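Local coordinates for protein tannase (Fusobacterium nucleatum subsp. nucleatum ATCC 25586, PDB 6YQ4) that probably hydrolyses the galloyl ester bonds of gallotannins as a serine esterase of the alpha/beta-hydrolase type, and binds a magnesium ion, at residues Asn48-Ile53 and Gly85-Val90; Arg231-Arg236 and Thr249-Gln254; Leu279-Asp284 and Ala456-Asn461; Lys434-Arg439 and Ser462-Asn467; Asp444-Leu449 and Gln474-Asp479. All coordinates share one frame; numbering follows the deposited sequence.

Interaction 1 (Asn48-Ile53 and Gly85-Val90); sequences NMNIYI and GKADTV
Asn-50 ND2 donates an N-H to the backbone O of Asp-88 at 3.2 Å, nearly straight at 171°, the direct hydrogen bond of this contact. The acceptor lies in the amide plane of Asn-50, whereas the donor stands above the carbonyl plane of Asp-88. At its other end OD1 takes the backbone N-H of Asn-34, steadying the amide. A water forms a second polar link, accepting from Ala-87 N at 2.7 Å and reaching Asn-48 OD1 through a weak bond; Asn-48 has stronger partners, Lys-44 O for ND2 and Asn-34 ND2 for OD1.

The apolar part is Val-90 against Tyr-52. With CG anti to the carbonyl carbon (chi1 -55°), the ring leans over the loop, and Val-90 CG2 sits 3.5 Å from its centroid, 11° off the normal, a CH-pi contact over the face. Carbon also meets polar groups in van der Waals contact: Thr-89 CA lies 3.5 Å from the Tyr-52 OH, Ala-87 CB 3.5 Å from Asn-50 ND2.

Strand 48-54 runs between strands 26-36 and 110-114 of the main sheet. Loop 85-90 runs alongside in nearly the same direction, and helix 100-106 closes in through Leu-101 on Tyr-52 and Leu-105 on Val-90.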
# COMPACT_ATOMS: atom_id res chain seq x y z
N ASN A 48 1.70 -18.08 7.28
CA ASN A 48 2.98 -18.74 7.05
C ASN A 48 3.79 -17.91 6.06
O ASN A 48 3.27 -17.00 5.41
CB ASN A 48 2.80 -20.16 6.54
CG ASN A 48 2.24 -20.20 5.14
OD1 ASN A 48 2.94 -19.91 4.17
ND2 ASN A 48 0.96 -20.58 5.03
N MET A 49 5.08 -18.24 5.93
CA MET A 49 6.01 -17.45 5.14
C MET A 49 6.99 -18.35 4.38
O MET A 49 7.48 -19.35 4.91
CB MET A 49 6.78 -16.49 6.04
CG MET A 49 7.95 -15.82 5.40
SD MET A 49 8.64 -14.57 6.52
CE MET A 49 8.83 -15.52 8.04
N ASN A 50 7.29 -17.96 3.14
CA ASN A 50 8.28 -18.62 2.30
C ASN A 50 9.58 -17.82 2.32
O ASN A 50 9.56 -16.61 2.10
CB ASN A 50 7.81 -18.73 0.85
CG ASN A 50 6.62 -19.63 0.69
OD1 ASN A 50 6.44 -20.56 1.47
ND2 ASN A 50 5.81 -19.37 -0.32
N ILE A 51 10.69 -18.51 2.54
CA ILE A 51 12.01 -17.89 2.55
C ILE A 51 12.86 -18.52 1.46
O ILE A 51 12.99 -19.75 1.40
CB ILE A 51 12.69 -18.04 3.92
CG1 ILE A 51 11.90 -17.27 4.98
CG2 ILE A 51 14.13 -17.57 3.85
CD1 ILE A 51 12.55 -17.35 6.35
N TYR A 52 13.42 -17.69 0.59
CA TYR A 52 14.28 -18.12 -0.51
C TYR A 52 15.67 -17.53 -0.34
O TYR A 52 15.81 -16.31 -0.15
CB TYR A 52 13.68 -17.71 -1.84
CG TYR A 52 12.27 -18.19 -2.02
CD1 TYR A 52 12.00 -19.54 -2.24
CD2 TYR A 52 11.20 -17.31 -1.95
CE1 TYR A 52 10.71 -19.98 -2.41
CE2 TYR A 52 9.91 -17.74 -2.12
CZ TYR A 52 9.67 -19.08 -2.35
OH TYR A 52 8.38 -19.52 -2.51
N ILE A 53 16.69 -18.38 -0.41
CA ILE A 53 18.06 -17.92 -0.23
C ILE A 53 18.91 -18.36 -1.42
O ILE A 53 18.87 -19.54 -1.80
CB ILE A 53 18.64 -18.45 1.09
CG1 ILE A 53 17.67 -18.17 2.23
CG2 ILE A 53 20.04 -17.87 1.34
CD1 ILE A 53 18.27 -18.46 3.59
N GLY A 85 -3.85 -12.67 1.83
CA GLY A 85 -2.84 -12.84 0.79
C GLY A 85 -1.84 -13.92 1.09
O GLY A 85 -1.18 -13.90 2.13
N LYS A 86 -1.69 -14.86 0.17
CA LYS A 86 -0.80 -15.98 0.43
C LYS A 86 0.64 -15.55 0.19
O LYS A 86 0.91 -14.57 -0.50
CB LYS A 86 -1.14 -17.19 -0.46
CG LYS A 86 -2.44 -17.88 -0.11
CD LYS A 86 -2.20 -19.26 0.47
CE LYS A 86 -3.51 -19.92 0.96
NZ LYS A 86 -4.14 -20.85 -0.04
N ALA A 87 1.56 -16.30 0.80
CA ALA A 87 2.98 -16.07 0.57
C ALA A 87 3.28 -16.17 -0.92
O ALA A 87 2.83 -17.09 -1.60
CB ALA A 87 3.81 -17.09 1.34
N ASP A 88 4.04 -15.20 -1.42
CA ASP A 88 4.43 -15.19 -2.82
C ASP A 88 5.43 -16.29 -3.08
O ASP A 88 6.13 -16.74 -2.18
CB ASP A 88 5.05 -13.85 -3.21
CG ASP A 88 4.66 -13.42 -4.61
OD1 ASP A 88 4.28 -14.31 -5.41
OD2 ASP A 88 4.70 -12.22 -4.90
N THR A 89 5.49 -16.72 -4.35
CA THR A 89 6.47 -17.70 -4.77
C THR A 89 7.41 -17.09 -5.80
O THR A 89 7.15 -16.02 -6.37
CB THR A 89 5.82 -18.96 -5.35
OG1 THR A 89 4.95 -18.62 -6.43
CG2 THR A 89 5.03 -19.67 -4.27
N VAL A 90 8.52 -17.79 -6.02
CA VAL A 90 9.49 -17.41 -7.04
C VAL A 90 8.94 -17.84 -8.39
O VAL A 90 8.64 -19.02 -8.60
CB VAL A 90 10.85 -18.06 -6.76
CG1 VAL A 90 11.79 -17.88 -7.96
CG2 VAL A 90 11.45 -17.51 -5.46
O HOH W 1 0.64 -17.91 2.77

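Interaction 2 (Arg231-Arg236 and Thr249-Gln254); sequences RMEFTR and TRSTVQ
Arg-231 and Val-253 form an antiparallel hydrogen-bonded pair, Arg-231 N to Val-253 O at 3.1 Å and Val-253 N to Arg-231 O at 3.0 Å, and Met-232 with Thr-252 is the adjoining non-hydrogen-bonded pair. Beyond it a weak bond joins Glu-233 N to Ser-251 O. Arg-231 O is gripped twice: chi1 of -165° swings the hydroxyl of Thr-252 beside its own carbonyl carbon, and OG1 donates at 3.0 Å from above the carbonyl plane, whereas Val-253 N comes in almost straight down the C=O. Arg-231 and Val-253 lie side by side on one face, CG of the arginine 3.7 Å from CG1 of the valine. The guanidinium continues to Ser-352 and the carbonyl of Met-350. Met-232 crosses the bent Arg-250 side chain at about a right angle, its SD 3.4 Å from NH2, but the arginine is poorly ordered. One hydrogen-bonded pair followed by one non-hydrogen-bonded pair is the antiparallel pattern of a two-stranded surface ribbon, strands 228-232 and 252-256, separate from the main sheet.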
# COMPACT_ATOMS: atom_id res chain seq x y z
N ARG A 231 -15.58 2.08 -14.08
CA ARG A 231 -14.73 1.35 -13.17
C ARG A 231 -14.98 -0.14 -13.38
O ARG A 231 -16.03 -0.54 -13.89
CB ARG A 231 -15.01 1.72 -11.70
CG ARG A 231 -16.49 1.42 -11.26
CD ARG A 231 -16.70 1.76 -9.77
NE ARG A 231 -18.11 1.81 -9.38
CZ ARG A 231 -18.85 2.91 -9.34
NH1 ARG A 231 -18.34 4.08 -9.67
NH2 ARG A 231 -20.13 2.84 -8.98
N MET A 232 -14.02 -0.94 -12.96
CA MET A 232 -14.29 -2.36 -12.90
C MET A 232 -15.12 -2.64 -11.66
O MET A 232 -14.98 -1.97 -10.64
CB MET A 232 -12.99 -3.16 -12.91
CG MET A 232 -12.39 -3.20 -14.32
SD MET A 232 -10.62 -3.50 -14.50
CE MET A 232 -10.55 -3.91 -16.25
N GLU A 233 -16.05 -3.58 -11.78
CA GLU A 233 -16.90 -3.96 -10.67
C GLU A 233 -16.12 -4.88 -9.75
O GLU A 233 -15.69 -5.96 -10.17
CB GLU A 233 -18.17 -4.62 -11.19
CG GLU A 233 -18.92 -5.48 -10.19
CD GLU A 233 -19.89 -6.42 -10.87
OE1 GLU A 233 -19.66 -7.66 -10.84
OE2 GLU A 233 -20.87 -5.93 -11.46
N PHE A 234 -15.88 -4.44 -8.53
CA PHE A 234 -15.33 -5.28 -7.48
C PHE A 234 -16.44 -5.57 -6.48
O PHE A 234 -17.31 -4.72 -6.24
CB PHE A 234 -14.12 -4.59 -6.81
CG PHE A 234 -12.95 -4.39 -7.75
CD1 PHE A 234 -12.10 -3.31 -7.61
CD2 PHE A 234 -12.71 -5.29 -8.80
CE1 PHE A 234 -11.02 -3.13 -8.48
CE2 PHE A 234 -11.64 -5.12 -9.68
CZ PHE A 234 -10.79 -4.03 -9.52
N THR A 235 -16.45 -6.78 -5.94
CA THR A 235 -17.44 -7.23 -4.97
C THR A 235 -16.75 -7.56 -3.65
O THR A 235 -15.51 -7.50 -3.51
CB THR A 235 -18.21 -8.45 -5.48
OG1 THR A 235 -17.41 -9.63 -5.33
CG2 THR A 235 -18.59 -8.29 -6.94
N ARG A 236 -17.59 -7.96 -2.68
CA ARG A 236 -17.08 -8.35 -1.37
C ARG A 236 -16.00 -9.40 -1.51
O ARG A 236 -15.04 -9.42 -0.72
CB ARG A 236 -18.23 -8.88 -0.50
CG ARG A 236 -17.74 -9.57 0.78
CD ARG A 236 -18.90 -10.04 1.64
NE ARG A 236 -18.47 -10.44 2.99
CZ ARG A 236 -17.94 -11.63 3.29
NH1 ARG A 236 -17.73 -12.53 2.33
NH2 ARG A 236 -17.61 -11.92 4.54
N THR A 249 -9.04 -9.60 -17.31
CA THR A 249 -10.32 -9.23 -17.90
C THR A 249 -11.41 -9.19 -16.84
O THR A 249 -11.70 -10.20 -16.20
CB THR A 249 -10.70 -10.23 -18.99
OG1 THR A 249 -10.01 -9.91 -20.20
CG2 THR A 249 -12.21 -10.19 -19.25
N ARG A 250 -12.00 -8.00 -16.63
CA ARG A 250 -13.13 -7.83 -15.74
C ARG A 250 -14.21 -7.03 -16.44
O ARG A 250 -13.92 -6.24 -17.35
CB ARG A 250 -12.77 -7.14 -14.42
CG ARG A 250 -12.45 -8.17 -13.41
CD ARG A 250 -11.10 -8.62 -13.79
NE ARG A 250 -10.26 -7.48 -14.15
CZ ARG A 250 -9.14 -7.09 -13.43
NH1 ARG A 250 -8.77 -7.79 -12.38
NH2 ARG A 250 -8.44 -6.02 -13.83
N SER A 251 -15.45 -7.27 -16.04
CA SER A 251 -16.57 -6.50 -16.55
C SER A 251 -16.58 -5.11 -15.91
O SER A 251 -16.04 -4.89 -14.82
CB SER A 251 -17.89 -7.23 -16.29
OG SER A 251 -18.01 -7.59 -14.93
N THR A 252 -17.20 -4.17 -16.61
CA THR A 252 -17.08 -2.76 -16.28
C THR A 252 -18.46 -2.14 -16.13
O THR A 252 -19.39 -2.47 -16.87
CB THR A 252 -16.24 -2.03 -17.35
OG1 THR A 252 -15.82 -0.75 -16.87
CG2 THR A 252 -17.01 -1.86 -18.65
N VAL A 253 -18.62 -1.26 -15.14
CA VAL A 253 -19.87 -0.54 -14.92
C VAL A 253 -19.63 0.94 -15.17
O VAL A 253 -18.55 1.47 -14.87
CB VAL A 253 -20.43 -0.81 -13.51
CG1 VAL A 253 -19.44 -0.46 -12.45
CG2 VAL A 253 -21.76 -0.07 -13.29
N GLN A 254 -20.62 1.61 -15.75
CA GLN A 254 -20.53 3.03 -16.05
C GLN A 254 -21.91 3.65 -15.98
O GLN A 254 -22.93 2.99 -16.21
CB GLN A 254 -19.91 3.29 -17.42
CG GLN A 254 -20.44 2.40 -18.54
CD GLN A 254 -19.87 1.00 -18.49
OE1 GLN A 254 -18.69 0.81 -18.22
NE2 GLN A 254 -20.71 0.00 -18.76

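Interaction 3 (Leu279-Asp284 and Ala456-Asn461); sequences LKLTDD and ALKLKN
Leu-281 to Asp-284 pass across one side of helix 450-461, with CA atoms 6.4 Å apart for Leu-281 and Leu-457 and 6.8 Å apart for Thr-282 and Asn-461. The passing chain has just left helix 259-279; Lys-280, with positive phi (54°), is the first residue to abandon helical angles.

Asn-461 uses both ends of its amide on the backbone of one residue. Its CG stands anti to the carbonyl carbon, beside the backbone N, which sends the amide toward Thr-282. OD1 accepts from Thr-282 N at 2.9 Å, and ND2 donates to Thr-282 O at 2.8 Å; both bonds are nearly straight, the second at 167°. The carbonyl oxygen lies within 1° of the amide plane, so the two bonds together fix the rotation of the amide.

The apolar contact is that of Leu-281 CD1, 3.8 Å from both CB and CD1 of Leu-457. Carbon also meets backbone polar atoms: Leu-281 CD2 approaches Lys-458 N at 4.0 Å, and Leu-457 CD2 touches Thr-282 O at 3.8 Å. At the exposed end Lys-460 CE comes near Asp-284 OD1, but the charged atoms are too far apart for a salt bridge.

The loop thus covers the outer side of helix 450-461, with Phe-299 and Tyr-302 of helix 298-316 beside Leu-457, while Leu-459 packs against Trp-436 and Val-466 of the main sheet.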
# COMPACT_ATOMS: atom_id res chain seq x y z
N LEU A 279 -2.79 19.33 9.23
CA LEU A 279 -1.54 18.58 9.20
C LEU A 279 -0.31 19.49 9.21
O LEU A 279 0.75 19.05 9.66
CB LEU A 279 -1.52 17.67 7.95
CG LEU A 279 -2.73 16.76 7.65
CD1 LEU A 279 -2.67 16.11 6.25
CD2 LEU A 279 -2.84 15.70 8.71
N LYS A 280 -0.45 20.74 8.77
CA LYS A 280 0.67 21.70 8.72
C LYS A 280 1.85 21.12 7.96
O LYS A 280 2.98 21.02 8.45
CB LYS A 280 1.07 22.15 10.13
CG LYS A 280 -0.14 22.62 10.91
CD LYS A 280 0.22 23.41 12.14
CE LYS A 280 -1.03 23.81 12.89
NZ LYS A 280 -2.05 24.44 11.99
N LEU A 281 1.55 20.69 6.74
CA LEU A 281 2.55 20.15 5.83
C LEU A 281 3.27 21.30 5.12
O LEU A 281 2.65 22.29 4.70
CB LEU A 281 1.87 19.24 4.80
CG LEU A 281 1.22 17.95 5.35
CD1 LEU A 281 0.75 17.13 4.23
CD2 LEU A 281 2.20 17.16 6.19
N THR A 282 4.58 21.18 5.02
CA THR A 282 5.40 22.16 4.32
C THR A 282 6.09 21.48 3.15
O THR A 282 6.47 20.31 3.22
CB THR A 282 6.46 22.76 5.24
OG1 THR A 282 7.26 21.69 5.75
CG2 THR A 282 5.82 23.53 6.39
N ASP A 283 6.26 22.23 2.06
CA ASP A 283 7.03 21.69 0.94
C ASP A 283 8.53 21.78 1.21
O ASP A 283 8.96 22.01 2.34
CB ASP A 283 6.66 22.42 -0.35
CG ASP A 283 7.06 23.90 -0.33
OD1 ASP A 283 7.79 24.34 0.60
OD2 ASP A 283 6.64 24.62 -1.27
N ASP A 284 9.33 21.62 0.15
CA ASP A 284 10.78 21.65 0.25
C ASP A 284 11.31 22.95 0.82
O ASP A 284 12.38 22.98 1.44
CB ASP A 284 11.38 21.44 -1.13
CG ASP A 284 12.04 20.14 -1.27
OD1 ASP A 284 12.00 19.38 -0.27
OD2 ASP A 284 12.60 19.88 -2.35
N ALA A 456 3.89 11.23 1.55
CA ALA A 456 5.23 11.66 1.18
C ALA A 456 5.62 12.96 1.87
O ALA A 456 6.75 13.11 2.33
CB ALA A 456 5.31 11.77 -0.35
N LEU A 457 4.69 13.90 2.01
CA LEU A 457 5.06 15.17 2.65
C LEU A 457 5.34 14.97 4.13
O LEU A 457 6.27 15.58 4.69
CB LEU A 457 3.97 16.21 2.48
CG LEU A 457 3.81 16.79 1.08
CD1 LEU A 457 2.37 17.30 0.82
CD2 LEU A 457 4.82 17.86 0.89
N LYS A 458 4.50 14.18 4.79
CA LYS A 458 4.64 13.92 6.21
C LYS A 458 5.97 13.26 6.50
O LYS A 458 6.65 13.62 7.47
CB LYS A 458 3.47 13.06 6.68
CG LYS A 458 3.48 12.73 8.13
CD LYS A 458 3.27 13.98 8.96
CE LYS A 458 3.41 13.64 10.43
NZ LYS A 458 3.65 14.86 11.29
N LEU A 459 6.41 12.34 5.64
CA LEU A 459 7.70 11.70 5.87
C LEU A 459 8.87 12.67 5.64
O LEU A 459 9.85 12.67 6.40
CB LEU A 459 7.83 10.47 4.98
CG LEU A 459 6.88 9.32 5.20
CD1 LEU A 459 6.68 8.51 3.92
CD2 LEU A 459 7.41 8.44 6.31
N LYS A 460 8.80 13.48 4.59
CA LYS A 460 9.84 14.48 4.37
C LYS A 460 9.91 15.47 5.52
O LYS A 460 11.00 15.83 5.98
CB LYS A 460 9.57 15.22 3.05
CG LYS A 460 9.66 14.33 1.84
CD LYS A 460 9.41 15.13 0.59
CE LYS A 460 10.67 15.82 0.09
NZ LYS A 460 11.05 15.20 -1.20
N ASN A 461 8.74 15.92 6.00
CA ASN A 461 8.72 16.92 7.06
C ASN A 461 9.31 16.37 8.35
O ASN A 461 9.73 17.15 9.21
CB ASN A 461 7.30 17.42 7.29
CG ASN A 461 6.79 18.32 6.15
OD1 ASN A 461 5.62 18.68 6.13
ND2 ASN A 461 7.67 18.69 5.23

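Interaction 4 (Lys434-Arg439 and Ser462-Asn467); sequences KYWRIR and SGKIVN
Arg-439 reaches across to Asn-467 with its side-chain end. From CB the chain sets off with CG anti to the carbonyl carbon and then folds at chi2 (-57°), bringing CZ to 3.4 Å from Asn-467 OD1. NH2 donates to that oxygen at 2.9 Å and NH1 at 3.0 Å, an end-on grip on one atom, both nitrogens arriving from the same face of the amide. NH1 also bonds to Ile-438 O and weakly to Asn-467 O. One face of the guanidinium meets that of Arg-437, offset toward the rim; Asp-481 meets the charge of Arg-437.

The axes of strand segments 435-439 and 465-467 run parallel, 22° apart, with Asn-467 N to Trp-436 O at 2.8 Å and Ile-438 N to Asn-467 O at 2.9 Å. Tyr-435 CD1 packs on Ile-465 CB at 3.9 Å, on the Arg-437 and Asn-467 face.

These strands close a beta-alpha-beta crossover: helix 450-461 lies on the Trp-436 and Val-466 face, helix 482-493 touches Tyr-435 and Arg-437, strand 202-206 flanks strand 435-439, and strand 465-469 is outermost in the main sheet within the chain.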
# COMPACT_ATOMS: atom_id res chain seq x y z
N LYS A 434 14.24 4.84 7.65
CA LYS A 434 14.72 6.05 6.99
C LYS A 434 14.22 6.17 5.55
O LYS A 434 13.91 7.27 5.10
CB LYS A 434 16.25 6.10 7.04
CG LYS A 434 16.82 7.48 7.45
CD LYS A 434 18.38 7.51 7.43
CE LYS A 434 18.93 8.44 6.33
NZ LYS A 434 20.43 8.61 6.41
N TYR A 435 14.15 5.07 4.80
CA TYR A 435 14.03 5.15 3.34
C TYR A 435 12.67 4.66 2.85
O TYR A 435 12.15 3.63 3.29
CB TYR A 435 15.13 4.33 2.68
CG TYR A 435 16.52 4.67 3.15
CD1 TYR A 435 17.16 5.82 2.69
CD2 TYR A 435 17.18 3.85 4.05
CE1 TYR A 435 18.42 6.15 3.12
CE2 TYR A 435 18.45 4.15 4.48
CZ TYR A 435 19.07 5.32 4.01
OH TYR A 435 20.33 5.64 4.41
N TRP A 436 12.10 5.42 1.91
CA TRP A 436 10.71 5.27 1.46
C TRP A 436 10.66 5.52 -0.04
O TRP A 436 11.12 6.57 -0.49
CB TRP A 436 9.76 6.25 2.16
CG TRP A 436 9.76 6.09 3.66
CD1 TRP A 436 10.78 6.40 4.53
CD2 TRP A 436 8.70 5.55 4.45
NE1 TRP A 436 10.41 6.07 5.82
CE2 TRP A 436 9.14 5.54 5.79
CE3 TRP A 436 7.43 5.05 4.15
CZ2 TRP A 436 8.34 5.08 6.83
CZ3 TRP A 436 6.63 4.61 5.19
CH2 TRP A 436 7.08 4.62 6.51
N ARG A 437 10.11 4.57 -0.79
CA ARG A 437 9.86 4.74 -2.21
C ARG A 437 8.36 4.57 -2.44
O ARG A 437 7.78 3.54 -2.08
CB ARG A 437 10.66 3.74 -3.06
CG ARG A 437 10.64 4.06 -4.55
CD ARG A 437 11.20 2.91 -5.31
NE ARG A 437 11.42 3.19 -6.73
CZ ARG A 437 10.69 2.68 -7.72
NH1 ARG A 437 9.64 1.88 -7.46
NH2 ARG A 437 11.00 2.97 -8.98
N ILE A 438 7.74 5.59 -3.02
CA ILE A 438 6.29 5.70 -3.14
C ILE A 438 5.98 6.03 -4.59
O ILE A 438 6.63 6.90 -5.19
CB ILE A 438 5.73 6.78 -2.19
CG1 ILE A 438 5.90 6.39 -0.72
CG2 ILE A 438 4.29 7.05 -2.43
CD1 ILE A 438 5.64 7.55 0.23
N ARG A 439 5.04 5.30 -5.18
CA ARG A 439 4.65 5.47 -6.57
C ARG A 439 3.14 5.55 -6.62
O ARG A 439 2.47 4.70 -6.02
CB ARG A 439 5.13 4.32 -7.47
CG ARG A 439 6.63 4.31 -7.83
CD ARG A 439 7.07 5.62 -8.51
NE ARG A 439 8.52 5.69 -8.79
CZ ARG A 439 9.42 6.20 -7.95
NH1 ARG A 439 9.06 6.68 -6.76
NH2 ARG A 439 10.70 6.24 -8.30
N SER A 462 9.36 15.04 8.47
CA SER A 462 9.90 14.32 9.61
C SER A 462 11.33 13.84 9.40
O SER A 462 11.84 13.09 10.23
CB SER A 462 9.01 13.13 9.99
OG SER A 462 7.64 13.46 9.97
N GLY A 463 11.99 14.25 8.32
CA GLY A 463 13.41 13.99 8.20
C GLY A 463 13.78 12.68 7.56
O GLY A 463 14.95 12.28 7.66
N LYS A 464 12.85 12.01 6.89
CA LYS A 464 13.12 10.73 6.25
C LYS A 464 13.41 10.96 4.77
O LYS A 464 12.99 11.96 4.19
CB LYS A 464 11.94 9.76 6.41
CG LYS A 464 11.29 9.76 7.80
CD LYS A 464 12.27 9.29 8.88
CE LYS A 464 11.97 9.97 10.22
NZ LYS A 464 13.03 9.80 11.31
N ILE A 465 14.15 10.03 4.18
CA ILE A 465 14.53 10.15 2.77
C ILE A 465 13.43 9.48 1.95
O ILE A 465 13.14 8.30 2.13
CB ILE A 465 15.91 9.52 2.51
CG1 ILE A 465 17.06 10.47 2.89
CG2 ILE A 465 16.09 9.26 1.04
CD1 ILE A 465 17.18 10.83 4.35
N VAL A 466 12.81 10.26 1.05
CA VAL A 466 11.60 9.87 0.35
C VAL A 466 11.80 9.99 -1.16
O VAL A 466 12.17 11.05 -1.65
CB VAL A 466 10.41 10.74 0.78
CG1 VAL A 466 9.21 10.49 -0.11
CG2 VAL A 466 10.06 10.47 2.25
N ASN A 467 11.51 8.91 -1.89
CA ASN A 467 11.56 8.89 -3.36
C ASN A 467 10.13 8.69 -3.88
O ASN A 467 9.63 7.56 -3.91
CB ASN A 467 12.52 7.80 -3.85
CG ASN A 467 12.73 7.83 -5.36
OD1 ASN A 467 11.78 7.90 -6.14
ND2 ASN A 467 13.97 7.75 -5.78

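Interaction 5 (Asp444-Leu449 and Gln474-Asp479); sequences DKDTSL and QGHGGD
Asp-444 and His-476 meet through a His-carboxylate hydrogen bond: ND1 donates to OD2 at 3.0 Å, with an angle of 158° at the hydrogen. The bond uses the syn side of the carboxylate and lies close to the imidazole plane, though the two planes stand 86° apart. With CG anti to the backbone N (chi1 -172°), the Asp-444 carboxylate is carried to the ring edge.

Other hydrogen bonds hold that carboxylate in place. OD1 accepts from Asp-446 N at 2.9 Å, which closes an Asx turn, and a water donates to OD2 at 2.6 Å and to Gly-475 O. Within 474-479, Gln-474 NE2 donates at 2.7 Å to Gly-475 O, the carbonyl that shares the water with Asp-444.

Stacking completes the contact. The carboxylate of Asp-446 lies almost parallel to the imidazole, with CG 3.6 Å above it and displaced toward the rim; CB makes a CH-pi contact over the same ring. Asp-446 OD2 has a salt bridge to Arg-246 and a hydrogen bond to a glycerol, probably from the crystallisation liquor.

NE2 of His-476 is hydrogen-bonded to Ser-166, consistent with a Ser-His-Asp triad of an alpha/beta hydrolase whose nucleophile sits on an elbow. The two loops follow strands 435-439 and 465-469 and lead into helices 450-461 and 482-493, with helix 212-223 beside residues Lys-445 and Ser-448.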
# COMPACT_ATOMS: atom_id res chain seq x y z
N ASP A 444 -4.00 6.96 -12.17
CA ASP A 444 -4.53 6.08 -11.12
C ASP A 444 -5.64 6.80 -10.37
O ASP A 444 -5.39 7.78 -9.65
CB ASP A 444 -3.41 5.67 -10.17
CG ASP A 444 -3.83 4.59 -9.18
OD1 ASP A 444 -5.03 4.48 -8.84
OD2 ASP A 444 -2.93 3.84 -8.74
N LYS A 445 -6.87 6.31 -10.50
CA LYS A 445 -8.00 6.93 -9.83
C LYS A 445 -8.62 6.01 -8.80
O LYS A 445 -9.75 6.24 -8.37
CB LYS A 445 -9.04 7.39 -10.84
CG LYS A 445 -8.47 8.41 -11.83
CD LYS A 445 -9.56 8.85 -12.82
CE LYS A 445 -9.02 9.87 -13.80
NZ LYS A 445 -9.86 9.88 -15.04
N ASP A 446 -7.88 4.99 -8.35
CA ASP A 446 -8.38 4.16 -7.26
C ASP A 446 -8.36 4.92 -5.95
O ASP A 446 -9.16 4.63 -5.05
CB ASP A 446 -7.58 2.87 -7.14
CG ASP A 446 -8.04 1.81 -8.16
OD1 ASP A 446 -7.93 2.05 -9.39
OD2 ASP A 446 -8.50 0.74 -7.73
N THR A 447 -7.44 5.87 -5.82
CA THR A 447 -7.45 6.82 -4.72
C THR A 447 -6.93 8.15 -5.25
O THR A 447 -6.35 8.23 -6.33
CB THR A 447 -6.60 6.35 -3.53
OG1 THR A 447 -6.82 7.23 -2.43
CG2 THR A 447 -5.12 6.33 -3.86
N SER A 448 -7.20 9.20 -4.49
CA SER A 448 -6.71 10.52 -4.83
C SER A 448 -5.18 10.58 -4.78
O SER A 448 -4.57 10.07 -3.85
CB SER A 448 -7.30 11.53 -3.86
OG SER A 448 -7.08 12.84 -4.30
N LEU A 449 -4.56 11.20 -5.79
CA LEU A 449 -3.12 11.46 -5.71
C LEU A 449 -2.76 12.32 -4.48
O LEU A 449 -1.61 12.31 -4.03
CB LEU A 449 -2.64 12.16 -6.98
CG LEU A 449 -1.17 12.58 -7.08
CD1 LEU A 449 -0.27 11.36 -7.20
CD2 LEU A 449 -0.96 13.49 -8.27
N GLN A 474 0.25 5.78 -16.13
CA GLN A 474 0.26 4.58 -15.30
C GLN A 474 -0.97 4.56 -14.41
O GLN A 474 -1.24 5.53 -13.69
CB GLN A 474 1.54 4.53 -14.45
CG GLN A 474 1.55 3.47 -13.35
CD GLN A 474 1.56 2.06 -13.92
OE1 GLN A 474 2.48 1.70 -14.66
NE2 GLN A 474 0.54 1.27 -13.59
N GLY A 475 -1.74 3.49 -14.49
CA GLY A 475 -2.89 3.29 -13.64
C GLY A 475 -2.54 2.50 -12.41
O GLY A 475 -1.37 2.40 -12.01
N HIS A 476 -3.57 1.91 -11.79
CA HIS A 476 -3.38 1.12 -10.59
C HIS A 476 -2.52 -0.10 -10.90
O HIS A 476 -2.68 -0.74 -11.94
CB HIS A 476 -4.74 0.69 -10.01
CG HIS A 476 -4.74 0.49 -8.52
ND1 HIS A 476 -4.39 1.47 -7.63
CD2 HIS A 476 -5.07 -0.59 -7.78
CE1 HIS A 476 -4.51 1.01 -6.39
NE2 HIS A 476 -4.94 -0.23 -6.46
N GLY A 477 -1.57 -0.38 -10.01
CA GLY A 477 -0.69 -1.52 -10.18
C GLY A 477 0.63 -1.30 -9.46
O GLY A 477 0.89 -0.25 -8.89
N GLY A 478 1.46 -2.34 -9.50
CA GLY A 478 2.76 -2.29 -8.85
C GLY A 478 3.75 -3.13 -9.62
O GLY A 478 3.38 -3.87 -10.53
N ASP A 479 5.02 -2.98 -9.25
CA ASP A 479 6.11 -3.82 -9.76
C ASP A 479 6.29 -3.68 -11.26
O ASP A 479 6.74 -4.62 -11.92
CB ASP A 479 5.92 -5.30 -9.39
CG ASP A 479 5.97 -5.55 -7.90
OD1 ASP A 479 5.70 -6.70 -7.50
OD2 ASP A 479 6.31 -4.62 -7.12
O HOH W 2 -0.47 3.44 -9.30

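Interactions 3, 4 and 5 share one beta-alpha-beta unit: interaction 4 pairs its strands, interaction 3 covers its helix from outside, and interaction 5 joins the loops that follow the two strands. Interactions 3 and 4 touch directly, Leu-459 CD2 lying 3.4 Å from Trp-436 CE2. Interaction 1 reaches the same sheet as interaction 4 but far across it, centres about 26 Å apart. Interaction 5 is buried and chiefly polar, as suits a probable catalytic site; interaction 2, the nearest to it by centres (about 16 Å), is a surface ribbon held mainly by backbone bonds. Interactions 1, 3 and 4 are partly buried: 1 and 3 combine asparagine-to-backbone bonds with apolar contacts, 4 parallel backbone bonds with an arginine-asparagine grip.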